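Local coordinates for alpha-fucosidase (Bifidobacterium bifidum, PDB 2EAC), which probably hydrolyses alpha-1,2-linked L-fucose from glycans, this chain being the family 95 glycosidase part of a longer membrane protein, at residues Y564-G569 and H679-L684; N675-M680 and R708-K713; S719-A724 and D759-F764; Q727-W732 and Q743-Q748. One frame throughout, in Å; residues are numbered along the deposited sequence.

All four interactions lie in the catalytic region of the chain. Interactions 1, 2 and 4 are buried; interaction 3 is only partly buried. Interactions 1 to 3 all touch the bound piperidine triol, and their chemistry is polar: histidines, an arginine, an indole N-H and, weakly, a glutamate meet its hydroxyls. Interactions 1 and 2 share His679: its side chain meets Pro566 in interaction 1, and its carbonyl meets Arg710 in interaction 2. Interactions 3 and 4 both use helix 722-735. Its N-terminal end faces the ligand in interaction 3, while interaction 4 packs it against helix 738-751 through apolar side chains. Arg728 of interaction 4 reaches back to the backbone carbonyls of His677 and Arg678 in interaction 2.

Interaction 1. Residues Y564-G569 and H679-L684; sequences YSPEQG and HMSHLL. With DFU ((2S,3R,4S,5R)-2-methylpiperidine-3,4,5-triol), chain E.
His679 reaches past Pro566 to the bound piperidine triol. Its CB lies 3.0 Å from Pro566 O, so the side chain starts against the backbone of the other segment. CG sits beside the backbone N and opposite the carbonyl carbon (chi1 -70°), which swings the ring along the Pro566-Glu567 peptide. That peptide bond is cis. Pro566 C lies over one face of the ring. Pro566 CB comes over the same ring as a CH-pi contact, 4.2 Å from the centroid of His679, with ND1 as its nearest ring atom. CD2 meets Glu567 N at 3.6 Å. At the tip, NE2 lies 2.7 Å from O2 of the triol. This hydrogen bond is nearly straight (166°) and in the ring plane, and either partner could donate.

Glu567 crosses the imidazole with its carboxylate only 18° from the ring plane. Its OE2 takes a weak bond from the same O2, at 3.4 Å. OE2 also pairs with Arg678, and OE1 is held by Asn422, so the carboxylate is fixed at both oxygens.

The carbonyl of Pro566 is gripped in turn. Ser681 OG donates to Pro566 O at 2.7 Å, and a water links that oxygen to Ser681 N. These bonds tie the loop just after His679 to Pro566. The contact lines part of the pocket that holds the triol, probably the site of the substrate fucose. It joins the end of strand 558-565 to the loop before helix 700-711. Helix 577-596 touches Pro566 and Ser681 through Tyr578, and Trp723 of helix 722-735 meets the His679 ring edge-to-face.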
# COMPACT_ATOMS: atom_id res chain seq x y z
N TYR A 564 -3.99 7.95 -21.24
CA TYR A 564 -2.87 7.08 -21.42
C TYR A 564 -3.11 5.88 -20.51
O TYR A 564 -3.51 6.06 -19.35
CB TYR A 564 -1.60 7.78 -20.96
CG TYR A 564 -0.34 6.97 -21.16
CD1 TYR A 564 0.02 6.53 -22.43
CD2 TYR A 564 0.53 6.70 -20.09
CE1 TYR A 564 1.20 5.82 -22.63
CE2 TYR A 564 1.71 5.99 -20.29
CZ TYR A 564 2.04 5.55 -21.56
OH TYR A 564 3.19 4.84 -21.79
N SER A 565 -2.89 4.68 -21.03
CA SER A 565 -3.03 3.46 -20.22
C SER A 565 -1.69 3.18 -19.52
O SER A 565 -0.68 2.90 -20.18
CB SER A 565 -3.45 2.30 -21.12
OG SER A 565 -3.87 1.17 -20.35
N PRO A 566 -1.66 3.30 -18.19
CA PRO A 566 -0.36 3.03 -17.57
C PRO A 566 0.17 1.62 -17.90
O PRO A 566 -0.61 0.66 -17.88
CB PRO A 566 -0.66 3.16 -16.07
CG PRO A 566 -1.87 4.05 -15.99
CD PRO A 566 -2.69 3.66 -17.20
N GLU A 567 1.44 1.49 -18.30
CA GLU A 567 2.27 2.57 -18.83
C GLU A 567 2.79 2.08 -20.20
O GLU A 567 3.97 1.83 -20.37
CB GLU A 567 3.42 2.92 -17.87
CG GLU A 567 2.98 3.80 -16.66
CD GLU A 567 4.14 4.31 -15.80
OE1 GLU A 567 3.86 4.96 -14.75
OE2 GLU A 567 5.33 4.04 -16.16
N GLN A 568 1.88 1.95 -21.15
CA GLN A 568 2.23 1.46 -22.49
C GLN A 568 1.22 1.97 -23.53
O GLN A 568 0.19 2.59 -23.20
CB GLN A 568 2.30 -0.08 -22.54
CG GLN A 568 0.92 -0.75 -22.46
CD GLN A 568 0.87 -2.24 -22.84
OE1 GLN A 568 -0.18 -2.88 -22.69
NE2 GLN A 568 1.97 -2.79 -23.34
N GLY A 569 1.52 1.71 -24.80
CA GLY A 569 0.60 2.05 -25.85
C GLY A 569 0.63 3.52 -26.23
O GLY A 569 1.54 4.25 -25.83
N HIS A 679 2.08 -3.51 -16.06
CA HIS A 679 0.73 -3.00 -15.70
C HIS A 679 -0.32 -3.85 -16.42
O HIS A 679 -0.08 -4.36 -17.52
CB HIS A 679 0.58 -1.52 -16.13
CG HIS A 679 1.40 -0.56 -15.33
ND1 HIS A 679 0.88 0.17 -14.27
CD2 HIS A 679 2.71 -0.19 -15.43
CE1 HIS A 679 1.84 0.92 -13.74
NE2 HIS A 679 2.95 0.73 -14.44
N MET A 680 -1.49 -3.99 -15.79
CA MET A 680 -2.64 -4.59 -16.45
C MET A 680 -3.81 -3.64 -16.20
O MET A 680 -4.78 -3.97 -15.52
CB MET A 680 -2.91 -5.99 -15.90
CG MET A 680 -1.66 -6.91 -15.96
SD MET A 680 -2.06 -8.62 -15.54
CE MET A 680 -2.69 -8.41 -13.87
N SER A 681 -3.68 -2.44 -16.76
CA SER A 681 -4.49 -1.31 -16.33
C SER A 681 -5.91 -1.54 -16.78
O SER A 681 -6.84 -0.95 -16.26
CB SER A 681 -3.89 0.00 -16.88
OG SER A 681 -2.69 0.32 -16.16
N HIS A 682 -6.08 -2.46 -17.73
CA HIS A 682 -7.39 -2.71 -18.31
C HIS A 682 -8.19 -3.82 -17.60
O HIS A 682 -9.34 -4.05 -17.95
CB HIS A 682 -7.27 -3.02 -19.79
CG HIS A 682 -6.48 -4.25 -20.08
ND1 HIS A 682 -5.25 -4.50 -19.52
CD2 HIS A 682 -6.76 -5.31 -20.88
CE1 HIS A 682 -4.79 -5.66 -19.97
NE2 HIS A 682 -5.69 -6.17 -20.79
N LEU A 683 -7.59 -4.45 -16.59
CA LEU A 683 -8.21 -5.53 -15.84
C LEU A 683 -8.60 -5.14 -14.40
O LEU A 683 -8.95 -6.01 -13.59
CB LEU A 683 -7.30 -6.76 -15.83
CG LEU A 683 -6.90 -7.35 -17.21
CD1 LEU A 683 -5.95 -8.53 -17.06
CD2 LEU A 683 -8.13 -7.78 -18.05
N LEU A 684 -8.61 -3.84 -14.12
CA LEU A 684 -8.96 -3.34 -12.78
C LEU A 684 -10.41 -3.63 -12.43
O LEU A 684 -10.77 -3.69 -11.25
CB LEU A 684 -8.65 -1.84 -12.65
CG LEU A 684 -7.19 -1.36 -12.84
CD1 LEU A 684 -7.03 0.08 -12.39
CD2 LEU A 684 -6.18 -2.26 -12.10
C1 DFU E . 5.49 3.24 -12.15
C2 DFU E . 5.65 1.76 -12.50
C3 DFU E . 7.03 1.25 -12.04
C4 DFU E . 7.24 1.50 -10.55
C5 DFU E . 7.06 2.99 -10.22
C6 DFU E . 7.20 3.26 -8.72
O4 DFU E . 6.26 0.75 -9.79
O3 DFU E . 7.13 -0.15 -12.33
O2 DFU E . 5.43 1.56 -13.91
N5 DFU E . 5.77 3.43 -10.73
O HOH W 1 -1.65 -1.69 -18.79

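Interaction 2. Residues N675-M680 and R708-K713; sequences NQHRHM and RYRCFK. With DFU ((2S,3R,4S,5R)-2-methylpiperidine-3,4,5-triol), chain E.
Arg710 and His677 lie side by side and point the same way, with the guanidinium and imidazole planes 70° apart. His677 CB, not the ring, sits over one face of the guanidinium, 3.8 Å from Arg710 NE. Met680 runs the other way. Its SD slides past the start of the arginine chain, 3.8 Å from Arg710 CB. The arginine is bent at chi2 and again at chi3 (-145°), which turns its end back to the loop. There it takes His679 O side-on: NE donates at 3.0 Å and NH2 at 3.1 Å, and the oxygen lies in the guanidinium plane. NH2 also forms a salt bridge with Glu652, and NH1 reaches Asn675 O through a water. With a leucine in place of Arg710, His679 O would probably lose both donors and Glu652 a salt-bridge partner, leaving the loop freer to shift.

This is a helix C-terminus, that of helix 700-711, tied to a long active-site loop of the catalytic domain, whose family has an (alpha/alpha)6 barrel. Gln676 folds back on itself and lays its amide against the end of the helix. Its NE2 makes a weak bond to Phe712 O at 3.4 Å. A second water joins Asn675 ND2 to Tyr709 O and Phe712 O.

The far side of the loop faces the triol. Arg678 lies with one guanidinium face near His679 CD2, and its edge meets the ligand. NE donates to O3 at 3.1 Å, and NH2 donates to O2 at 2.8 Å.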
# COMPACT_ATOMS: atom_id res chain seq x y z
N ASN A 675 4.34 -10.36 -24.48
CA ASN A 675 3.02 -9.76 -24.01
C ASN A 675 2.94 -9.33 -22.52
O ASN A 675 1.85 -9.26 -21.90
CB ASN A 675 1.85 -10.58 -24.47
CG ASN A 675 1.72 -10.59 -25.99
OD1 ASN A 675 1.43 -9.58 -26.60
ND2 ASN A 675 1.90 -11.75 -26.58
N GLN A 676 4.11 -9.00 -22.00
CA GLN A 676 4.39 -9.11 -20.57
C GLN A 676 4.36 -7.81 -19.86
O GLN A 676 4.97 -7.67 -18.79
CB GLN A 676 5.74 -9.81 -20.35
CG GLN A 676 5.85 -11.18 -21.10
CD GLN A 676 4.75 -12.15 -20.72
OE1 GLN A 676 4.51 -12.38 -19.54
NE2 GLN A 676 4.06 -12.71 -21.71
N HIS A 677 3.64 -6.84 -20.43
CA HIS A 677 3.64 -5.51 -19.83
C HIS A 677 3.32 -5.59 -18.33
O HIS A 677 2.39 -6.28 -17.93
CB HIS A 677 2.68 -4.54 -20.52
CG HIS A 677 2.81 -3.15 -20.00
ND1 HIS A 677 4.02 -2.48 -19.96
CD2 HIS A 677 1.90 -2.32 -19.44
CE1 HIS A 677 3.85 -1.29 -19.41
NE2 HIS A 677 2.57 -1.17 -19.09
N ARG A 678 4.10 -4.89 -17.50
CA ARG A 678 3.97 -5.06 -16.07
C ARG A 678 2.59 -4.63 -15.55
O ARG A 678 2.01 -5.31 -14.69
CB ARG A 678 5.10 -4.33 -15.34
CG ARG A 678 5.25 -2.83 -15.65
CD ARG A 678 6.66 -2.31 -15.17
NE ARG A 678 6.66 -0.85 -15.27
CZ ARG A 678 6.71 -0.17 -16.42
NH1 ARG A 678 6.85 -0.82 -17.57
NH2 ARG A 678 6.64 1.17 -16.40
N HIS A 679 2.08 -3.51 -16.06
CA HIS A 679 0.73 -3.00 -15.70
C HIS A 679 -0.32 -3.85 -16.42
O HIS A 679 -0.08 -4.36 -17.52
CB HIS A 679 0.58 -1.52 -16.13
CG HIS A 679 1.40 -0.56 -15.33
ND1 HIS A 679 0.88 0.17 -14.27
CD2 HIS A 679 2.71 -0.19 -15.43
CE1 HIS A 679 1.84 0.92 -13.74
NE2 HIS A 679 2.95 0.73 -14.44
N MET A 680 -1.49 -3.99 -15.79
CA MET A 680 -2.64 -4.59 -16.45
C MET A 680 -3.81 -3.64 -16.20
O MET A 680 -4.78 -3.97 -15.52
CB MET A 680 -2.91 -5.99 -15.90
CG MET A 680 -1.66 -6.91 -15.96
SD MET A 680 -2.06 -8.62 -15.54
CE MET A 680 -2.69 -8.41 -13.87
N ARG A 708 -3.65 -14.65 -19.23
CA ARG A 708 -2.73 -15.67 -19.77
C ARG A 708 -1.67 -15.00 -20.64
O ARG A 708 -0.47 -15.26 -20.49
CB ARG A 708 -3.49 -16.75 -20.57
CG ARG A 708 -4.15 -17.84 -19.70
CD ARG A 708 -5.01 -18.89 -20.50
NE ARG A 708 -6.33 -19.11 -19.86
CZ ARG A 708 -6.55 -19.77 -18.71
NH1 ARG A 708 -5.56 -20.35 -18.01
NH2 ARG A 708 -7.78 -19.87 -18.24
N TYR A 709 -2.10 -14.13 -21.56
CA TYR A 709 -1.15 -13.38 -22.39
C TYR A 709 -0.18 -12.52 -21.57
O TYR A 709 1.01 -12.45 -21.91
CB TYR A 709 -1.91 -12.52 -23.38
CG TYR A 709 -2.42 -13.31 -24.58
CD1 TYR A 709 -1.53 -14.05 -25.38
CD2 TYR A 709 -3.78 -13.26 -24.95
CE1 TYR A 709 -1.99 -14.76 -26.51
CE2 TYR A 709 -4.25 -13.97 -26.09
CZ TYR A 709 -3.34 -14.71 -26.85
OH TYR A 709 -3.77 -15.40 -27.98
N ARG A 710 -0.68 -11.88 -20.49
CA ARG A 710 0.15 -11.07 -19.59
C ARG A 710 1.14 -11.86 -18.72
O ARG A 710 2.04 -11.27 -18.12
CB ARG A 710 -0.74 -10.17 -18.72
CG ARG A 710 -1.25 -8.89 -19.40
CD ARG A 710 -0.09 -7.91 -19.71
NE ARG A 710 -0.48 -6.50 -19.57
CZ ARG A 710 -1.16 -5.82 -20.48
NH1 ARG A 710 -1.54 -6.42 -21.62
NH2 ARG A 710 -1.48 -4.56 -20.26
N CYS A 711 0.98 -13.18 -18.60
CA CYS A 711 1.84 -13.94 -17.64
C CYS A 711 2.63 -15.09 -18.26
O CYS A 711 3.60 -15.57 -17.65
CB CYS A 711 0.99 -14.52 -16.48
SG CYS A 711 -0.07 -13.34 -15.65
N PHE A 712 2.18 -15.54 -19.44
CA PHE A 712 2.67 -16.78 -20.10
C PHE A 712 3.14 -16.56 -21.53
O PHE A 712 2.58 -15.76 -22.26
CB PHE A 712 1.56 -17.84 -20.15
CG PHE A 712 1.22 -18.45 -18.80
CD1 PHE A 712 1.91 -19.55 -18.32
CD2 PHE A 712 0.18 -17.92 -18.03
CE1 PHE A 712 1.60 -20.12 -17.09
CE2 PHE A 712 -0.14 -18.48 -16.78
CZ PHE A 712 0.57 -19.58 -16.32
N LYS A 713 4.19 -17.27 -21.92
CA LYS A 713 4.55 -17.43 -23.34
C LYS A 713 4.36 -18.90 -23.67
O LYS A 713 5.19 -19.74 -23.31
CB LYS A 713 5.98 -17.02 -23.57
CG LYS A 713 6.19 -15.56 -23.63
CD LYS A 713 7.60 -15.29 -24.08
CE LYS A 713 8.02 -13.87 -23.75
NZ LYS A 713 9.46 -13.70 -24.03
C1 DFU E . 5.49 3.24 -12.15
C2 DFU E . 5.65 1.76 -12.50
C3 DFU E . 7.03 1.25 -12.04
C4 DFU E . 7.24 1.50 -10.55
C5 DFU E . 7.06 2.99 -10.22
C6 DFU E . 7.20 3.26 -8.72
O4 DFU E . 6.26 0.75 -9.79
O3 DFU E . 7.13 -0.15 -12.33
O2 DFU E . 5.43 1.56 -13.91
N5 DFU E . 5.77 3.43 -10.73
O HOH W 2 -0.70 -8.64 -23.09
O HOH W 3 2.08 -13.92 -24.31

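Interaction 3. Residues S719-A724 and D759-F764; sequences SNTGWA and DYHAPF. With DFU ((2S,3R,4S,5R)-2-methylpiperidine-3,4,5-triol), chain E.
Trp723 and His761 point the same way and meet rim to rim, with Trp723 NE1 3.5 Å from His761 CD2. Both grip the same hydroxyl of the triol. Trp723 NE1 donates to its O3 at 3.0 Å. His761 NE2 lies 2.7 Å from that O3, near the imidazole plane, and either partner could donate. Two nitrogens therefore fix one sugar-like hydroxyl.

Behind them, Thr721 positions the imidazole. Its CG2 sits over the ring centre of His761, 3.7 Å from the centroid and 12° off the normal. OG1 of Thr721 lies on the other branch (chi1 70°), over the rim of one indole face. There it accepts from Ala724 N at 3.2 Å as the N-cap of the helix. His761 ND1 donates to Ala762 O at 2.9 Å from above the carbonyl plane, a bent bond that probably helps set the ring's rotation.

Further out, Gly722 N donates to Tyr760 O at 3.0 Å. Asp759 OD1 lies close over Gly722 CA, where any side chain would clash. A water held by Asp759 OD2 makes a weak link to Trp723 N. The contact joins the start of helix 722-735 to the loop between helices 738-751 and 767-780, beside the bound triol.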
# COMPACT_ATOMS: atom_id res chain seq x y z
N SER A 719 8.40 -14.15 -15.63
CA SER A 719 8.61 -13.33 -14.45
C SER A 719 8.23 -11.89 -14.72
O SER A 719 7.91 -11.51 -15.84
CB SER A 719 10.07 -13.42 -13.99
OG SER A 719 10.23 -12.75 -12.75
N ASN A 720 8.26 -11.07 -13.66
CA ASN A 720 7.93 -9.64 -13.78
C ASN A 720 8.39 -8.88 -12.50
O ASN A 720 8.98 -9.47 -11.62
CB ASN A 720 6.41 -9.45 -14.07
CG ASN A 720 6.15 -8.36 -15.09
OD1 ASN A 720 6.61 -7.22 -14.95
ND2 ASN A 720 5.41 -8.71 -16.13
N THR A 721 8.15 -7.59 -12.41
CA THR A 721 8.49 -6.85 -11.17
C THR A 721 7.66 -7.43 -10.02
O THR A 721 6.57 -7.95 -10.23
CB THR A 721 8.16 -5.34 -11.31
OG1 THR A 721 6.75 -5.16 -11.34
CG2 THR A 721 8.71 -4.76 -12.60
N GLY A 722 8.15 -7.33 -8.80
CA GLY A 722 7.41 -7.83 -7.64
C GLY A 722 5.96 -7.36 -7.55
O GLY A 722 5.07 -8.16 -7.23
N TRP A 723 5.72 -6.07 -7.81
CA TRP A 723 4.36 -5.55 -7.74
C TRP A 723 3.48 -6.09 -8.89
O TRP A 723 2.27 -6.32 -8.70
CB TRP A 723 4.32 -4.01 -7.71
CG TRP A 723 4.66 -3.29 -9.00
CD1 TRP A 723 5.87 -2.69 -9.32
CD2 TRP A 723 3.81 -3.11 -10.14
NE1 TRP A 723 5.81 -2.16 -10.59
CE2 TRP A 723 4.57 -2.39 -11.12
CE3 TRP A 723 2.50 -3.50 -10.45
CZ2 TRP A 723 4.04 -2.03 -12.35
CZ3 TRP A 723 1.98 -3.14 -11.69
CH2 TRP A 723 2.75 -2.42 -12.62
N ALA A 724 4.08 -6.26 -10.06
CA ALA A 724 3.37 -6.75 -11.23
C ALA A 724 2.96 -8.19 -10.96
O ALA A 724 1.86 -8.62 -11.31
CB ALA A 724 4.25 -6.65 -12.46
N ASP A 759 10.17 -7.13 -0.81
CA ASP A 759 9.79 -7.23 -2.21
C ASP A 759 10.69 -6.33 -3.07
O ASP A 759 11.09 -5.27 -2.64
CB ASP A 759 8.32 -6.81 -2.40
CG ASP A 759 7.94 -6.72 -3.84
OD1 ASP A 759 7.67 -7.79 -4.41
OD2 ASP A 759 7.92 -5.59 -4.40
N TYR A 760 11.01 -6.76 -4.30
CA TYR A 760 11.78 -5.93 -5.18
C TYR A 760 11.26 -5.79 -6.60
O TYR A 760 10.60 -6.68 -7.18
CB TYR A 760 13.26 -6.29 -5.14
CG TYR A 760 13.72 -7.58 -5.83
CD1 TYR A 760 13.97 -7.63 -7.20
CD2 TYR A 760 14.02 -8.72 -5.06
CE1 TYR A 760 14.46 -8.80 -7.81
CE2 TYR A 760 14.53 -9.89 -5.65
CZ TYR A 760 14.72 -9.93 -7.03
OH TYR A 760 15.21 -11.08 -7.61
N HIS A 761 11.56 -4.65 -7.17
CA HIS A 761 11.13 -4.31 -8.50
C HIS A 761 12.09 -4.85 -9.62
O HIS A 761 11.58 -5.36 -10.60
CB HIS A 761 10.88 -2.79 -8.53
CG HIS A 761 10.44 -2.25 -9.85
ND1 HIS A 761 11.29 -2.15 -10.93
CD2 HIS A 761 9.27 -1.70 -10.23
CE1 HIS A 761 10.64 -1.60 -11.94
NE2 HIS A 761 9.42 -1.30 -11.54
N ALA A 762 13.43 -4.78 -9.53
CA ALA A 762 14.25 -4.11 -8.52
C ALA A 762 14.30 -2.59 -8.74
O ALA A 762 13.98 -2.09 -9.84
CB ALA A 762 15.71 -4.70 -8.56
N PRO A 763 14.67 -1.82 -7.70
CA PRO A 763 15.10 -2.17 -6.34
C PRO A 763 13.93 -2.49 -5.38
O PRO A 763 12.80 -2.71 -5.82
CB PRO A 763 15.83 -0.89 -5.89
CG PRO A 763 15.05 0.22 -6.57
CD PRO A 763 14.70 -0.36 -7.93
N PHE A 764 14.23 -2.55 -4.07
CA PHE A 764 13.22 -2.70 -3.02
C PHE A 764 12.07 -1.76 -3.25
O PHE A 764 12.28 -0.55 -3.36
CB PHE A 764 13.85 -2.40 -1.64
CG PHE A 764 12.83 -2.07 -0.54
CD1 PHE A 764 11.69 -2.87 -0.33
CD2 PHE A 764 13.06 -0.99 0.33
CE1 PHE A 764 10.77 -2.57 0.72
CE2 PHE A 764 12.13 -0.67 1.39
CZ PHE A 764 10.99 -1.48 1.58
C1 DFU E . 5.49 3.24 -12.15
C2 DFU E . 5.65 1.76 -12.50
C3 DFU E . 7.03 1.25 -12.04
C4 DFU E . 7.24 1.50 -10.55
C5 DFU E . 7.06 2.99 -10.22
C6 DFU E . 7.20 3.26 -8.72
O4 DFU E . 6.26 0.75 -9.79
O3 DFU E . 7.13 -0.15 -12.33
O2 DFU E . 5.43 1.56 -13.91
N5 DFU E . 5.77 3.43 -10.73
O HOH W 4 7.88 -4.10 -6.87

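Interaction 4. Residues Q727-W732 and Q743-Q748; sequences QRINSW and QLVELQ
Leu744 comes obliquely onto the pyrrole part of the Trp732 indole. Leu744 CD1 lies 3.2 Å from Trp732 CD1 and 3.6 Å from NE1 of that ring. The first of these is tight. The indole also touches Leu707 and Cys711 of helix 700-711. The guanidinium of Arg728 takes no part at its flat end, which leads away to the carbonyls of His677, Arg678, Ala724 and Arg710. Only its stem is used here: Arg728 CB packs on Leu744 CD2 at 3.6 Å. The Gln748 amide has its OE1 3.6 Å from Ile729 CD1, while OE1 itself is bonded to Asn772.

Ile729 meets three residues of the other helix. Its chain is extended at chi2 (167°), which carries CD1 across to Gln748. CG1 packs on Leu744 CB at 3.7 Å, and CG2 meets Val745 CG2 at 3.8 Å. An alanine at Ile729 is likely to open a gap beside Leu744 and Val745 and take the CD1 methyl away from Gln748.

Helices 722-735 and 738-751 form a helical hairpin, as in the (alpha/alpha)6 barrel of this family. Their segments run antiparallel at 168°, with axes 9.0 Å apart. The contact is apolar: methyls and chain stems meet in the middle, while the polar ends of Arg728 and Gln748 bond elsewhere. Between these two segments the hold is apolar fit; Gln748 NE2 adds a polar tie to Gly722 O, at the start of helix 722-735.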
# COMPACT_ATOMS: atom_id res chain seq x y z
N GLN A 727 0.03 -7.89 -8.33
CA GLN A 727 -1.26 -7.66 -9.01
C GLN A 727 -1.78 -8.93 -9.71
O GLN A 727 -2.98 -9.23 -9.69
CB GLN A 727 -1.20 -6.48 -9.99
CG GLN A 727 -2.58 -6.09 -10.53
CD GLN A 727 -2.52 -4.86 -11.42
OE1 GLN A 727 -1.53 -4.14 -11.41
NE2 GLN A 727 -3.58 -4.63 -12.21
N ARG A 728 -0.86 -9.69 -10.32
CA ARG A 728 -1.27 -10.91 -11.01
C ARG A 728 -1.81 -11.96 -10.04
O ARG A 728 -2.73 -12.69 -10.39
CB ARG A 728 -0.13 -11.47 -11.85
CG ARG A 728 0.13 -10.67 -13.12
CD ARG A 728 1.56 -10.92 -13.65
NE ARG A 728 1.71 -10.35 -15.00
CZ ARG A 728 1.76 -9.05 -15.28
NH1 ARG A 728 1.68 -8.11 -14.30
NH2 ARG A 728 1.87 -8.68 -16.53
N ILE A 729 -1.26 -12.02 -8.81
CA ILE A 729 -1.71 -13.00 -7.83
C ILE A 729 -3.18 -12.71 -7.47
O ILE A 729 -4.03 -13.60 -7.53
CB ILE A 729 -0.88 -12.99 -6.53
CG1 ILE A 729 0.58 -13.35 -6.80
CG2 ILE A 729 -1.49 -13.97 -5.55
CD1 ILE A 729 1.53 -13.06 -5.66
N ASN A 730 -3.46 -11.45 -7.13
CA ASN A 730 -4.80 -10.98 -6.84
C ASN A 730 -5.82 -11.12 -7.98
O ASN A 730 -6.99 -11.47 -7.74
CB ASN A 730 -4.71 -9.51 -6.41
CG ASN A 730 -4.19 -9.34 -4.99
OD1 ASN A 730 -4.97 -9.36 -4.00
ND2 ASN A 730 -2.86 -9.16 -4.86
N SER A 731 -5.38 -10.82 -9.20
CA SER A 731 -6.24 -10.91 -10.37
C SER A 731 -6.60 -12.39 -10.66
O SER A 731 -7.75 -12.70 -10.92
CB SER A 731 -5.56 -10.27 -11.59
OG SER A 731 -5.20 -8.93 -11.31
N TRP A 732 -5.61 -13.29 -10.62
CA TRP A 732 -5.87 -14.71 -10.81
C TRP A 732 -6.78 -15.23 -9.71
O TRP A 732 -7.66 -16.05 -9.99
CB TRP A 732 -4.58 -15.55 -10.91
CG TRP A 732 -3.97 -15.52 -12.33
CD1 TRP A 732 -2.82 -14.91 -12.72
CD2 TRP A 732 -4.53 -16.14 -13.51
NE1 TRP A 732 -2.61 -15.11 -14.08
CE2 TRP A 732 -3.64 -15.87 -14.58
CE3 TRP A 732 -5.70 -16.90 -13.76
CZ2 TRP A 732 -3.89 -16.33 -15.90
CZ3 TRP A 732 -5.96 -17.35 -15.06
CH2 TRP A 732 -5.04 -17.09 -16.12
N GLN A 743 0.87 -20.51 -8.84
CA GLN A 743 2.08 -20.44 -9.65
C GLN A 743 2.67 -19.04 -9.52
O GLN A 743 3.87 -18.89 -9.47
CB GLN A 743 1.80 -20.75 -11.11
CG GLN A 743 1.44 -22.21 -11.41
CD GLN A 743 1.38 -22.42 -12.92
OE1 GLN A 743 2.41 -22.32 -13.59
NE2 GLN A 743 0.18 -22.64 -13.46
N LEU A 744 1.81 -18.02 -9.44
CA LEU A 744 2.26 -16.62 -9.28
C LEU A 744 2.84 -16.30 -7.91
O LEU A 744 3.87 -15.63 -7.83
CB LEU A 744 1.14 -15.65 -9.68
CG LEU A 744 1.27 -15.66 -11.21
CD1 LEU A 744 0.03 -16.13 -11.89
CD2 LEU A 744 1.88 -14.47 -11.91
N VAL A 745 2.21 -16.79 -6.83
CA VAL A 745 2.79 -16.75 -5.48
C VAL A 745 4.24 -17.30 -5.49
O VAL A 745 5.21 -16.64 -5.08
CB VAL A 745 1.92 -17.55 -4.49
CG1 VAL A 745 2.61 -17.65 -3.15
CG2 VAL A 745 0.49 -16.93 -4.32
N GLU A 746 4.37 -18.52 -5.97
CA GLU A 746 5.67 -19.17 -6.08
C GLU A 746 6.66 -18.36 -6.91
O GLU A 746 7.82 -18.17 -6.50
CB GLU A 746 5.40 -20.55 -6.70
CG GLU A 746 6.52 -21.50 -6.87
CD GLU A 746 5.97 -22.90 -7.25
OE1 GLU A 746 6.31 -23.88 -6.56
OE2 GLU A 746 5.15 -23.00 -8.22
N LEU A 747 6.21 -17.85 -8.07
CA LEU A 747 7.04 -16.99 -8.92
C LEU A 747 7.53 -15.73 -8.16
O LEU A 747 8.70 -15.33 -8.26
CB LEU A 747 6.23 -16.55 -10.16
CG LEU A 747 6.87 -15.68 -11.26
CD1 LEU A 747 7.84 -16.54 -12.08
CD2 LEU A 747 5.83 -14.93 -12.16
N GLN A 748 6.62 -15.11 -7.40
CA GLN A 748 7.00 -13.96 -6.60
C GLN A 748 8.09 -14.26 -5.56
O GLN A 748 9.06 -13.51 -5.42
CB GLN A 748 5.76 -13.32 -5.92
CG GLN A 748 6.08 -11.86 -5.43
CD GLN A 748 4.99 -11.27 -4.58
OE1 GLN A 748 4.40 -11.96 -3.74
NE2 GLN A 748 4.68 -9.99 -4.81